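Local coordinates for protein Two-component system sensor histidine kinase (Bacteroides thetaiotaomicron, PDB 3OTT) that probably senses saccharides with this extracellular beta-propeller and beta-sandwich part and relays the signal, as a putative histidine kinase, to control of transcription, at residues L489-G494 against E516-Y521; G533-V538 against N558-S563; D527-V532 against R540-D545; R374-Y379 against A389-I394. One frame throughout, in Å; residues are numbered along the deposited sequence.

Contact 1. Residues L489-G494 against E516-Y521; sequences LYNNKG and EKSPNY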
loop_
_atom_site.group_PDB
_atom_site.type_symbol
_atom_site.label_atom_id
_atom_site.label_comp_id
_atom_site.label_asym_id
_atom_site.label_seq_id
_atom_site.Cartn_x
_atom_site.Cartn_y
_atom_site.Cartn_z
ATOM N N LEU B 489 -21.118 -2.746 33.928
ATOM C CA LEU B 489 -20.044 -3.682 34.312
ATOM C C LEU B 489 -19.962 -4.900 33.382
ATOM O O LEU B 489 -20.938 -5.301 32.827
ATOM C CB LEU B 489 -20.161 -4.144 35.790
ATOM C CG LEU B 489 -20.275 -2.948 36.769
ATOM C CD1 LEU B 489 -21.749 -2.520 36.984
ATOM C CD2 LEU B 489 -19.592 -3.181 38.057
ATOM N N TYR B 490 -18.776 -5.468 33.214
ATOM C CA TYR B 490 -18.584 -6.608 32.314
ATOM C C TYR B 490 -19.236 -7.855 32.952
ATOM O O TYR B 490 -19.015 -8.158 34.149
ATOM C CB TYR B 490 -17.085 -6.801 32.051
ATOM C CG TYR B 490 -16.706 -8.046 31.240
ATOM C CD1 TYR B 490 -16.908 -8.094 29.842
ATOM C CD2 TYR B 490 -16.135 -9.189 31.865
ATOM C CE1 TYR B 490 -16.560 -9.228 29.079
ATOM C CE2 TYR B 490 -15.778 -10.355 31.097
ATOM C CZ TYR B 490 -15.985 -10.344 29.700
ATOM O OH TYR B 490 -15.654 -11.454 28.928
ATOM N N ASN B 491 -20.037 -8.565 32.163
ATOM C CA ASN B 491 -20.663 -9.864 32.599
ATOM C C ASN B 491 -21.139 -9.892 34.070
ATOM O O ASN B 491 -20.670 -10.658 34.897
ATOM C CB ASN B 491 -19.794 -11.102 32.235
ATOM C CG ASN B 491 -20.612 -12.436 32.271
ATOM O OD1 ASN B 491 -21.775 -12.487 31.809
ATOM N ND2 ASN B 491 -20.020 -13.495 32.849
ATOM N N ASN B 492 -22.090 -9.008 34.353
ATOM C CA ASN B 492 -22.634 -8.753 35.687
ATOM C C ASN B 492 -24.171 -8.792 35.591
ATOM O O ASN B 492 -24.718 -9.181 34.561
ATOM C CB ASN B 492 -22.186 -7.355 36.142
ATOM C CG ASN B 492 -22.101 -7.220 37.680
ATOM O OD1 ASN B 492 -23.113 -7.100 38.367
ATOM N ND2 ASN B 492 -20.885 -7.226 38.200
ATOM N N LYS B 493 -24.860 -8.350 36.626
ATOM C CA LYS B 493 -26.333 -8.378 36.636
ATOM C C LYS B 493 -26.817 -6.947 36.903
ATOM O O LYS B 493 -26.383 -6.323 37.850
ATOM C CB LYS B 493 -26.864 -9.356 37.736
ATOM C CG LYS B 493 -26.176 -10.776 37.741
ATOM C CD LYS B 493 -26.905 -11.921 38.542
ATOM C CE LYS B 493 -26.939 -11.699 40.078
ATOM N NZ LYS B 493 -26.055 -12.649 40.927
ATOM N N GLY B 494 -27.707 -6.434 36.078
ATOM C CA GLY B 494 -28.211 -5.100 36.270
ATOM C C GLY B 494 -27.158 -4.057 35.864
ATOM O O GLY B 494 -26.137 -4.385 35.212
ATOM N N GLU B 516 -28.897 -14.843 30.623
ATOM C CA GLU B 516 -28.796 -14.610 29.191
ATOM C C GLU B 516 -29.055 -13.120 28.842
ATOM O O GLU B 516 -28.674 -12.643 27.779
ATOM C CB GLU B 516 -29.699 -15.584 28.366
ATOM C CG GLU B 516 -31.204 -15.421 28.571
ATOM C CD GLU B 516 -32.044 -16.365 27.692
ATOM O OE1 GLU B 516 -32.706 -17.263 28.262
ATOM O OE2 GLU B 516 -32.047 -16.220 26.434
ATOM N N LYS B 517 -29.669 -12.384 29.760
ATOM C CA LYS B 517 -29.917 -10.977 29.481
ATOM C C LYS B 517 -28.923 -10.042 30.179
ATOM O O LYS B 517 -29.214 -8.878 30.427
ATOM C CB LYS B 517 -31.391 -10.608 29.729
ATOM C CG LYS B 517 -32.289 -11.222 28.690
ATOM C CD LYS B 517 -33.726 -11.181 29.083
ATOM C CE LYS B 517 -34.297 -9.810 28.855
ATOM N NZ LYS B 517 -35.733 -9.921 28.483
ATOM N N SER B 518 -27.766 -10.592 30.513
ATOM C CA SER B 518 -26.668 -9.810 31.072
ATOM C C SER B 518 -26.283 -8.669 30.103
ATOM O O SER B 518 -26.049 -8.916 28.934
ATOM C CB SER B 518 -25.477 -10.708 31.358
ATOM O OG SER B 518 -24.380 -9.939 31.765
ATOM N N PRO B 519 -26.257 -7.430 30.586
ATOM C CA PRO B 519 -26.070 -6.252 29.709
ATOM C C PRO B 519 -24.658 -6.126 29.215
ATOM O O PRO B 519 -23.745 -6.509 29.916
ATOM C CB PRO B 519 -26.390 -5.036 30.625
ATOM C CG PRO B 519 -26.351 -5.541 32.045
ATOM C CD PRO B 519 -26.388 -7.066 32.026
ATOM N N ASN B 520 -24.480 -5.566 28.032
ATOM C CA ASN B 520 -23.139 -5.321 27.553
ATOM C C ASN B 520 -23.032 -4.014 26.762
ATOM O O ASN B 520 -22.029 -3.783 26.136
ATOM C CB ASN B 520 -22.623 -6.499 26.698
ATOM C CG ASN B 520 -23.235 -6.489 25.299
ATOM O OD1 ASN B 520 -24.457 -6.330 25.159
ATOM N ND2 ASN B 520 -22.386 -6.601 24.252
ATOM N N TYR B 521 -24.039 -3.155 26.830
ATOM C CA TYR B 521 -23.960 -1.880 26.174
ATOM C C TYR B 521 -24.854 -0.881 26.840
ATOM O O TYR B 521 -25.987 -1.201 27.220
ATOM C CB TYR B 521 -24.340 -1.941 24.673
ATOM C CG TYR B 521 -23.569 -0.902 23.879
ATOM C CD1 TYR B 521 -24.024 0.411 23.767
ATOM C CD2 TYR B 521 -22.344 -1.233 23.247
ATOM C CE1 TYR B 521 -23.256 1.396 23.068
ATOM C CE2 TYR B 521 -21.605 -0.281 22.545
ATOM C CZ TYR B 521 -22.058 1.034 22.449
ATOM O OH TYR B 521 -21.307 1.989 21.722
HETATM O O HOH W 1 -22.882 -6.816 32.691
#

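Contact 2. Residues G533-V538 against N558-S563; sequences GFHGGV and NNEILS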
loop_
_atom_site.group_PDB
_atom_site.type_symbol
_atom_site.label_atom_id
_atom_site.label_comp_id
_atom_site.label_asym_id
_atom_site.label_seq_id
_atom_site.Cartn_x
_atom_site.Cartn_y
_atom_site.Cartn_z
ATOM N N GLY B 533 -28.115 -2.568 26.161
ATOM C CA GLY B 533 -28.082 -3.594 25.144
ATOM C C GLY B 533 -27.742 -4.882 25.839
ATOM O O GLY B 533 -26.909 -4.907 26.770
ATOM N N PHE B 534 -28.430 -5.935 25.424
ATOM C CA PHE B 534 -28.108 -7.280 25.815
ATOM C C PHE B 534 -28.300 -8.206 24.603
ATOM O O PHE B 534 -28.745 -7.778 23.503
ATOM C CB PHE B 534 -28.979 -7.735 27.011
ATOM C CG PHE B 534 -30.469 -7.526 26.824
ATOM C CD1 PHE B 534 -31.252 -8.490 26.197
ATOM C CD2 PHE B 534 -31.098 -6.385 27.327
ATOM C CE1 PHE B 534 -32.640 -8.322 26.039
ATOM C CE2 PHE B 534 -32.500 -6.203 27.197
ATOM C CZ PHE B 534 -33.254 -7.157 26.534
ATOM N N HIS B 535 -27.988 -9.477 24.813
ATOM C CA HIS B 535 -28.133 -10.485 23.774
ATOM C C HIS B 535 -29.543 -10.565 23.248
ATOM O O HIS B 535 -30.414 -11.080 23.925
ATOM C CB HIS B 535 -27.608 -11.872 24.242
ATOM C CG HIS B 535 -26.124 -12.002 24.109
ATOM N ND1 HIS B 535 -25.241 -11.220 24.838
ATOM C CD2 HIS B 535 -25.362 -12.769 23.294
ATOM C CE1 HIS B 535 -24.000 -11.519 24.493
ATOM N NE2 HIS B 535 -24.046 -12.470 23.570
ATOM N N GLY B 536 -29.727 -10.075 22.015
ATOM C CA GLY B 536 -30.982 -10.171 21.298
ATOM C C GLY B 536 -32.119 -9.301 21.796
ATOM O O GLY B 536 -33.292 -9.705 21.725
ATOM N N GLY B 537 -31.782 -8.123 22.302
ATOM C CA GLY B 537 -32.769 -7.140 22.707
ATOM C C GLY B 537 -32.160 -5.906 23.377
ATOM O O GLY B 537 -30.917 -5.823 23.628
ATOM N N VAL B 538 -33.020 -4.912 23.598
ATOM C CA VAL B 538 -32.601 -3.715 24.320
ATOM C C VAL B 538 -33.655 -3.361 25.357
ATOM O O VAL B 538 -34.777 -3.800 25.273
ATOM C CB VAL B 538 -32.394 -2.452 23.377
ATOM C CG1 VAL B 538 -31.495 -2.766 22.217
ATOM C CG2 VAL B 538 -33.730 -1.944 22.874
ATOM N N ASN B 558 -29.524 -15.459 21.269
ATOM C CA ASN B 558 -28.133 -15.224 21.667
ATOM C C ASN B 558 -27.426 -14.610 20.448
ATOM O O ASN B 558 -26.780 -15.322 19.656
ATOM C CB ASN B 558 -27.481 -16.542 22.165
ATOM C CG ASN B 558 -28.301 -17.237 23.326
ATOM O OD1 ASN B 558 -28.512 -16.644 24.410
ATOM N ND2 ASN B 558 -28.740 -18.493 23.090
ATOM N N ASN B 559 -27.619 -13.288 20.294
ATOM C CA ASN B 559 -27.207 -12.497 19.128
ATOM C C ASN B 559 -26.578 -11.193 19.618
ATOM O O ASN B 559 -27.272 -10.294 20.055
ATOM C CB ASN B 559 -28.422 -12.207 18.236
ATOM C CG ASN B 559 -28.151 -11.118 17.207
ATOM O OD1 ASN B 559 -27.061 -11.065 16.635
ATOM N ND2 ASN B 559 -29.140 -10.242 16.965
ATOM N N GLU B 560 -25.263 -11.104 19.534
ATOM C CA GLU B 560 -24.499 -10.100 20.232
ATOM C C GLU B 560 -24.595 -8.689 19.667
ATOM O O GLU B 560 -24.502 -8.464 18.481
ATOM C CB GLU B 560 -23.035 -10.488 20.242
ATOM C CG GLU B 560 -22.712 -11.963 20.597
ATOM C CD GLU B 560 -21.211 -12.270 20.433
ATOM O OE1 GLU B 560 -20.416 -11.297 20.254
ATOM O OE2 GLU B 560 -20.833 -13.475 20.488
ATOM N N ILE B 561 -24.731 -7.733 20.553
ATOM C CA ILE B 561 -24.725 -6.319 20.165
ATOM C C ILE B 561 -23.290 -5.791 20.145
ATOM O O ILE B 561 -22.572 -5.925 21.144
ATOM C CB ILE B 561 -25.585 -5.475 21.127
ATOM C CG1 ILE B 561 -27.071 -5.884 20.995
ATOM C CG2 ILE B 561 -25.396 -4.039 20.850
ATOM C CD1 ILE B 561 -28.026 -4.960 21.685
ATOM N N LEU B 562 -22.883 -5.218 19.012
ATOM C CA LEU B 562 -21.498 -4.751 18.835
ATOM C C LEU B 562 -21.349 -3.229 19.120
ATOM O O LEU B 562 -20.358 -2.804 19.708
ATOM C CB LEU B 562 -20.929 -5.137 17.450
ATOM C CG LEU B 562 -20.796 -6.587 16.893
ATOM C CD1 LEU B 562 -20.133 -6.611 15.446
ATOM C CD2 LEU B 562 -20.075 -7.609 17.840
ATOM N N SER B 563 -22.354 -2.444 18.724
ATOM C CA SER B 563 -22.365 -1.023 18.860
ATOM C C SER B 563 -23.805 -0.516 18.800
ATOM O O SER B 563 -24.658 -1.119 18.132
ATOM C CB SER B 563 -21.556 -0.367 17.733
ATOM O OG SER B 563 -21.312 1.014 18.053
#

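Contact 3. Residues D527-V532 against R540-D545; sequences DGLLWV and RINPKD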
loop_
_atom_site.group_PDB
_atom_site.type_symbol
_atom_site.label_atom_id
_atom_site.label_comp_id
_atom_site.label_asym_id
_atom_site.label_seq_id
_atom_site.Cartn_x
_atom_site.Cartn_y
_atom_site.Cartn_z
ATOM N N ASP B 527 -33.255 12.815 24.792
ATOM C CA ASP B 527 -34.391 13.069 25.707
ATOM C C ASP B 527 -34.026 12.647 27.135
ATOM O O ASP B 527 -34.867 12.709 28.037
ATOM C CB ASP B 527 -35.664 12.345 25.231
ATOM C CG ASP B 527 -36.386 13.092 24.084
ATOM O OD1 ASP B 527 -37.042 14.144 24.354
ATOM O OD2 ASP B 527 -36.342 12.627 22.921
ATOM N N GLY B 528 -32.777 12.212 27.328
ATOM C CA GLY B 528 -32.338 11.655 28.605
ATOM C C GLY B 528 -32.794 10.265 29.070
ATOM O O GLY B 528 -32.733 9.966 30.288
ATOM N N LEU B 529 -33.264 9.408 28.161
ATOM C CA LEU B 529 -33.619 8.014 28.526
ATOM C C LEU B 529 -32.405 7.159 28.334
ATOM O O LEU B 529 -31.577 7.493 27.509
ATOM C CB LEU B 529 -34.815 7.489 27.739
ATOM C CG LEU B 529 -36.085 8.273 28.116
ATOM C CD1 LEU B 529 -36.938 8.627 26.939
ATOM C CD2 LEU B 529 -36.864 7.499 29.083
ATOM N N LEU B 530 -32.257 6.093 29.118
ATOM C CA LEU B 530 -31.094 5.180 28.973
ATOM C C LEU B 530 -31.417 3.982 28.131
ATOM O O LEU B 530 -32.449 3.367 28.296
ATOM C CB LEU B 530 -30.654 4.646 30.322
ATOM C CG LEU B 530 -29.597 5.321 31.185
ATOM C CD1 LEU B 530 -29.590 6.768 30.951
ATOM C CD2 LEU B 530 -29.873 5.039 32.642
ATOM N N TRP B 531 -30.477 3.572 27.307
ATOM C CA TRP B 531 -30.638 2.375 26.504
ATOM C C TRP B 531 -29.582 1.353 26.916
ATOM O O TRP B 531 -28.353 1.665 26.910
ATOM C CB TRP B 531 -30.538 2.745 25.014
ATOM C CG TRP B 531 -31.715 3.585 24.564
ATOM C CD1 TRP B 531 -31.861 4.901 24.720
ATOM C CD2 TRP B 531 -32.919 3.111 23.946
ATOM N NE1 TRP B 531 -33.081 5.328 24.209
ATOM C CE2 TRP B 531 -33.752 4.236 23.734
ATOM C CE3 TRP B 531 -33.374 1.837 23.545
ATOM C CZ2 TRP B 531 -35.004 4.145 23.097
ATOM C CZ3 TRP B 531 -34.605 1.736 22.936
ATOM C CH2 TRP B 531 -35.416 2.885 22.710
ATOM N N VAL B 532 -30.053 0.156 27.300
ATOM C CA VAL B 532 -29.183 -0.961 27.654
ATOM C C VAL B 532 -29.266 -2.089 26.599
ATOM O O VAL B 532 -30.348 -2.525 26.181
ATOM C CB VAL B 532 -29.506 -1.537 29.073
ATOM C CG1 VAL B 532 -28.408 -2.604 29.530
ATOM C CG2 VAL B 532 -29.579 -0.424 30.142
ATOM N N ARG B 540 -35.177 0.106 27.476
ATOM C CA ARG B 540 -35.223 1.552 27.631
ATOM C C ARG B 540 -35.594 1.890 29.066
ATOM O O ARG B 540 -36.586 1.436 29.555
ATOM C CB ARG B 540 -36.240 2.160 26.669
ATOM C CG ARG B 540 -36.239 3.674 26.701
ATOM C CD ARG B 540 -37.288 4.305 25.767
ATOM N NE ARG B 540 -38.608 3.928 26.257
ATOM C CZ ARG B 540 -39.748 4.017 25.573
ATOM N NH1 ARG B 540 -39.800 4.465 24.324
ATOM N NH2 ARG B 540 -40.844 3.628 26.146
ATOM N N ILE B 541 -34.797 2.715 29.715
ATOM C CA ILE B 541 -34.963 3.059 31.101
ATOM C C ILE B 541 -35.214 4.553 31.254
ATOM O O ILE B 541 -34.483 5.356 30.689
ATOM C CB ILE B 541 -33.688 2.722 31.865
ATOM C CG1 ILE B 541 -33.507 1.203 31.923
ATOM C CG2 ILE B 541 -33.705 3.269 33.309
ATOM C CD1 ILE B 541 -32.073 0.783 32.308
ATOM N N ASN B 542 -36.226 4.923 32.026
ATOM C CA ASN B 542 -36.394 6.329 32.374
ATOM C C ASN B 542 -35.880 6.603 33.814
ATOM O O ASN B 542 -36.453 6.127 34.783
ATOM C CB ASN B 542 -37.843 6.778 32.132
ATOM C CG ASN B 542 -38.096 8.254 32.502
ATOM O OD1 ASN B 542 -37.270 8.937 33.149
ATOM N ND2 ASN B 542 -39.269 8.734 32.112
ATOM N N PRO B 543 -34.786 7.372 33.942
ATOM C CA PRO B 543 -34.106 7.467 35.223
ATOM C C PRO B 543 -34.830 8.372 36.188
ATOM O O PRO B 543 -34.501 8.349 37.361
ATOM C CB PRO B 543 -32.727 8.086 34.852
ATOM C CG PRO B 543 -32.707 8.212 33.380
ATOM C CD PRO B 543 -34.109 8.174 32.897
ATOM N N LYS B 544 -35.819 9.157 35.724
ATOM C CA LYS B 544 -36.671 9.910 36.649
ATOM C C LYS B 544 -37.412 9.043 37.640
ATOM O O LYS B 544 -37.479 9.362 38.818
ATOM C CB LYS B 544 -37.691 10.807 35.915
ATOM C CG LYS B 544 -37.082 12.010 35.203
ATOM C CD LYS B 544 -38.117 12.782 34.383
ATOM C CE LYS B 544 -37.390 13.727 33.381
ATOM N NZ LYS B 544 -36.900 14.952 34.101
ATOM N N ASP B 545 -38.069 8.011 37.136
ATOM C CA ASP B 545 -38.905 7.152 37.966
ATOM C C ASP B 545 -38.371 5.700 38.035
ATOM O O ASP B 545 -38.999 4.836 38.653
ATOM C CB ASP B 545 -40.347 7.154 37.449
ATOM C CG ASP B 545 -40.485 6.518 36.071
ATOM O OD1 ASP B 545 -39.475 6.378 35.336
ATOM O OD2 ASP B 545 -41.629 6.163 35.687
#

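Contact 4. Residues R374-Y379 against A389-I394; sequences RIRHIY and ATDGSI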
loop_
_atom_site.group_PDB
_atom_site.type_symbol
_atom_site.label_atom_id
_atom_site.label_comp_id
_atom_site.label_asym_id
_atom_site.label_seq_id
_atom_site.Cartn_x
_atom_site.Cartn_y
_atom_site.Cartn_z
ATOM N N ARG B 374 -4.422 -0.035 21.271
ATOM C CA ARG B 374 -5.811 -0.421 21.436
ATOM C C ARG B 374 -6.607 0.752 22.046
ATOM O O ARG B 374 -6.450 1.091 23.206
ATOM C CB ARG B 374 -5.910 -1.712 22.261
ATOM C CG ARG B 374 -7.288 -2.354 22.335
ATOM C CD ARG B 374 -7.247 -3.884 22.655
ATOM N NE ARG B 374 -6.569 -4.689 21.651
ATOM C CZ ARG B 374 -7.118 -5.151 20.527
ATOM N NH1 ARG B 374 -8.426 -4.936 20.212
ATOM N NH2 ARG B 374 -6.362 -5.859 19.712
ATOM N N ILE B 375 -7.411 1.392 21.211
ATOM C CA ILE B 375 -8.180 2.567 21.550
ATOM C C ILE B 375 -9.526 2.029 21.983
ATOM O O ILE B 375 -10.083 1.112 21.320
ATOM C CB ILE B 375 -8.435 3.427 20.281
ATOM C CG1 ILE B 375 -7.108 3.763 19.546
ATOM C CG2 ILE B 375 -9.187 4.706 20.681
ATOM C CD1 ILE B 375 -6.083 4.310 20.447
ATOM N N ARG B 376 -10.048 2.559 23.084
ATOM C CA ARG B 376 -11.330 2.086 23.633
ATOM C C ARG B 376 -12.391 3.206 23.698
ATOM O O ARG B 376 -13.570 2.932 23.718
ATOM C CB ARG B 376 -11.124 1.387 24.987
ATOM C CG ARG B 376 -9.882 0.498 25.048
ATOM C CD ARG B 376 -9.862 -0.568 26.087
ATOM N NE ARG B 376 -10.757 -1.560 25.653
ATOM C CZ ARG B 376 -10.525 -2.847 25.386
ATOM N NH1 ARG B 376 -9.340 -3.471 25.533
ATOM N NH2 ARG B 376 -11.594 -3.501 24.980
ATOM N N HIS B 377 -11.976 4.460 23.638
ATOM C CA HIS B 377 -12.931 5.545 23.695
ATOM C C HIS B 377 -12.279 6.864 23.358
ATOM O O HIS B 377 -11.111 7.088 23.701
ATOM C CB HIS B 377 -13.664 5.639 25.036
ATOM C CG HIS B 377 -14.940 6.422 24.963
ATOM N ND1 HIS B 377 -15.247 7.442 25.845
ATOM C CD2 HIS B 377 -15.966 6.370 24.080
ATOM C CE1 HIS B 377 -16.430 7.949 25.530
ATOM N NE2 HIS B 377 -16.888 7.306 24.465
ATOM N N ILE B 378 -13.019 7.675 22.605
ATOM C CA ILE B 378 -12.613 9.018 22.241
ATOM C C ILE B 378 -13.683 10.015 22.765
ATOM O O ILE B 378 -14.891 9.819 22.546
ATOM C CB ILE B 378 -12.440 9.147 20.703
ATOM C CG1 ILE B 378 -11.599 7.989 20.178
ATOM C CG2 ILE B 378 -11.800 10.531 20.336
ATOM C CD1 ILE B 378 -11.646 7.827 18.584
ATOM N N TYR B 379 -13.239 11.093 23.419
ATOM C CA TYR B 379 -14.106 12.020 24.077
ATOM C C TYR B 379 -13.580 13.457 24.002
ATOM O O TYR B 379 -12.386 13.741 24.189
ATOM C CB TYR B 379 -14.229 11.596 25.522
ATOM C CG TYR B 379 -15.006 12.543 26.412
ATOM C CD1 TYR B 379 -16.401 12.656 26.290
ATOM C CD2 TYR B 379 -14.358 13.293 27.364
ATOM C CE1 TYR B 379 -17.130 13.517 27.090
ATOM C CE2 TYR B 379 -15.069 14.167 28.183
ATOM C CZ TYR B 379 -16.459 14.263 28.038
ATOM O OH TYR B 379 -17.168 15.079 28.848
ATOM N N ALA B 389 -9.226 6.981 25.724
ATOM C CA ALA B 389 -8.971 5.938 26.678
ATOM C C ALA B 389 -8.378 4.789 25.895
ATOM O O ALA B 389 -8.878 4.446 24.779
ATOM C CB ALA B 389 -10.294 5.503 27.413
ATOM N N THR B 390 -7.316 4.207 26.464
ATOM C CA THR B 390 -6.589 3.115 25.818
ATOM C C THR B 390 -6.114 2.066 26.832
ATOM O O THR B 390 -6.259 2.289 28.048
ATOM C CB THR B 390 -5.305 3.614 25.054
ATOM O OG1 THR B 390 -4.226 3.784 25.966
ATOM C CG2 THR B 390 -5.525 4.877 24.194
ATOM N N ASP B 391 -5.502 0.962 26.348
ATOM C CA ASP B 391 -4.936 -0.077 27.211
ATOM C C ASP B 391 -3.568 0.322 27.710
ATOM O O ASP B 391 -2.934 -0.457 28.427
ATOM C CB ASP B 391 -4.840 -1.477 26.506
ATOM C CG ASP B 391 -6.176 -2.238 26.491
ATOM O OD1 ASP B 391 -7.178 -1.734 27.077
ATOM O OD2 ASP B 391 -6.254 -3.305 25.843
ATOM N N GLY B 392 -3.137 1.541 27.351
ATOM C CA GLY B 392 -1.987 2.221 27.940
ATOM C C GLY B 392 -2.414 3.549 28.614
ATOM O O GLY B 392 -1.804 4.608 28.379
ATOM N N SER B 393 -3.452 3.477 29.448
ATOM C CA SER B 393 -3.966 4.589 30.250
ATOM C C SER B 393 -4.609 5.675 29.361
ATOM O O SER B 393 -4.908 5.414 28.193
ATOM C CB SER B 393 -2.888 5.148 31.215
ATOM O OG SER B 393 -3.439 6.112 32.131
ATOM N N ILE B 394 -4.851 6.863 29.928
ATOM C CA ILE B 394 -5.537 7.921 29.251
ATOM C C ILE B 394 -4.561 8.941 28.669
ATOM O O ILE B 394 -3.492 9.175 29.201
ATOM C CB ILE B 394 -6.558 8.608 30.177
ATOM C CG1 ILE B 394 -5.917 9.184 31.448
ATOM C CG2 ILE B 394 -7.570 7.619 30.621
ATOM C CD1 ILE B 394 -6.766 10.353 32.045
#

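Contact 1. Residues L489-G494 against E516-Y521
A seam between two blades of the beta-propeller is made here, where the loop 489-494 between strands 485-489 and 495-499 of one blade meets S518 and P519 at the start of strand 519-524 in the next. Serine suits the junction because its short arm carries a donor to a carbonyl: S518 OG donates to N492 O at 2.9 Å, approaching in the carbonyl plane with a C=O...donor angle of 146°. The hydroxyl reaches across because OG stands anti to the serine's own backbone nitrogen (chi1 174°). P519 packs against the same loop through CG and CD, CG being 3.4 Å from G494 O and CD 3.7 Å from N492 O. A water completes the seam, donating to L489 O and P519 O and accepting from N492 N. The loop also braces itself: N492 OD1 takes K493 N at 2.8 Å and is bonded to K507 NZ as well, while the positive phi of G494 favours glycine. With an alanine in place of S518, N492 O would probably lose its hydroxyl donor, and the direct polar tie between the two segments would be gone. Beyond P519, N520 and Y521 form a beta bulge facing G533. Backbone carbonyls on both sides are thus satisfied without direct pairing of the two backbones: the serine hydroxyl serves N492 O, and the water bridges L489 O and P519 O.

Contact 2. Residues G533-V538 against N558-S563
H535 turns the face of its imidazole ring to a backbone carbon: E560 CA stands 4.3 Å from the ring centroid and 20° off its normal, a CH-pi contact at the seam between two propeller blades. The histidine sits in a type II beta turn, F534 to G537, which closes the hairpin of strands 530-534 and 537-542; opposite it the chain leads into strand 561-567 of the next blade. With CG beside its backbone nitrogen (chi1 -82°), the ring lies alongside the glutamate, and its NE2 comes to 3.3 Å from E560 CG. Ring and carboxylate planes are 50° apart, and the imidazole nitrogens and carboxylate oxygens do not touch. E560 also packs on K132 of the second subunit. Glycines suit the turn: G536 has the positive phi of its third position, and at G537 a side chain would run into the F534 ring, over whose centre G537 O lies. G536 N gives a weak, bent hydrogen bond of 3.1 Å to N559 O. Deeper in, I561 lays its CD1 against the turn end of the hairpin. There it lies 3.7 Å from G533 CA, where any CB would be crowded, and the branched V538 crosses it at about a right angle, CG1 to CD1 4.1 Å. The same methyl rests against two turn carbonyls, with I561 CD1 3.4 Å from F534 O and 3.6 Å from G537 O.

Contact 3. Residues D527-V532 against R540-D545
L530 and I541 face each other as an antiparallel hydrogen-bonded pair, their CB atoms 3.9 Å apart. On the same apolar side V532 CG2 meets I541 CD1 at 3.5 Å, the two branched chains leaning across each other, and L530 CD1 reaches the ring of P543. W486 covers L530 and P543, and I495 covers V532 and I541; both belong to the preceding blade, so bulky aliphatic residues suit this face. Between the strands L530 and I541 exchange two backbone bonds, N to O 2.8 Å each way. The other face carries W531 and R540, a non-hydrogen-bonded pair lying side by side. R540 CB stands over the six-membered ring of W531, 4.0 Å from its centroid and 7° off the normal, and the chain runs on over the indole until CD is 3.5 Å from CZ2. Its CG is anti to the backbone nitrogen (chi1 -175°), and a bend at chi3 then turns the guanidinium 76° to the indole, where NH1 bonds to R584 O and K585 O. NE1 of the indole bonds to D525. A valine in place of W531 would probably leave the arginine methylenes without their flat support and D525 without its indole donor. At the polar rim L529 CD2 lies against N542 CB, and N542 OD1 accepts K544 N at 3.0 Å, an Asx turn. The whole is the central hairpin of a four-stranded antiparallel propeller blade.

Contact 4. Residues R374-Y379 against A389-I394
R376 and D391 form a salt bridge in which one nitrogen serves both carboxylate oxygens: NH1 gives a fairly straight bond to OD1 at 3.2 Å (164°) and a weaker, bent one to OD2 at 3.1 Å. D391 CG lies in the guanidinium plane at its edge, and the two planes are 33° apart. R374 runs alongside the aspartate, CD 3.4 Å from D391 OD2, but its guanidinium bonds instead to D72, D113 and Q129 of the second subunit; R376 NH2 is hydrogen-bonded to Q129 O of the second subunit. These side chains are carried by the hairpin of strands 375-380 and 386-390, within a two-component regulator propeller motif. It contains a classic beta bulge: A389 O takes R376 N at 2.8 Å and, weakly, H377 N, while A389 N returns a bond to H377 O. D391 is set in place by its own N, which donates to R374 O at 3.3 Å, and by the ST turn in which it is the middle residue. There T390 OG1, held between backbone N and carbonyl carbon (chi1 82°), accepts G392 N at 2.9 Å and donates to S393 O, while its methyl CG2 meets I375 CD1 at 3.8 Å. Farther along the strand, the H377 ring stacks with Y423.

Contacts 1, 2 and 3 all involve the blade that runs from strand 519-524 to strand 547-552, whereas contact 4 belongs to another, its centre about 21 Å from that of contact 1. Contact 3 joins two strands within the blade, and contacts 1 and 2 tie it to its neighbours on either side. They touch: P519 of contact 1 packs on V532 of contact 3, and N520 and Y521 pair with G533 of contact 2. Contacts 2 and 3 are buried, with aliphatic and CH-pi packing, to which contact 3 adds a pair of strand hydrogen bonds; contact 1, partly buried, depends on a hydroxyl and a water. Contact 4, also partly buried, has a salt bridge between its own segments, and its arginines bond to the second subunit.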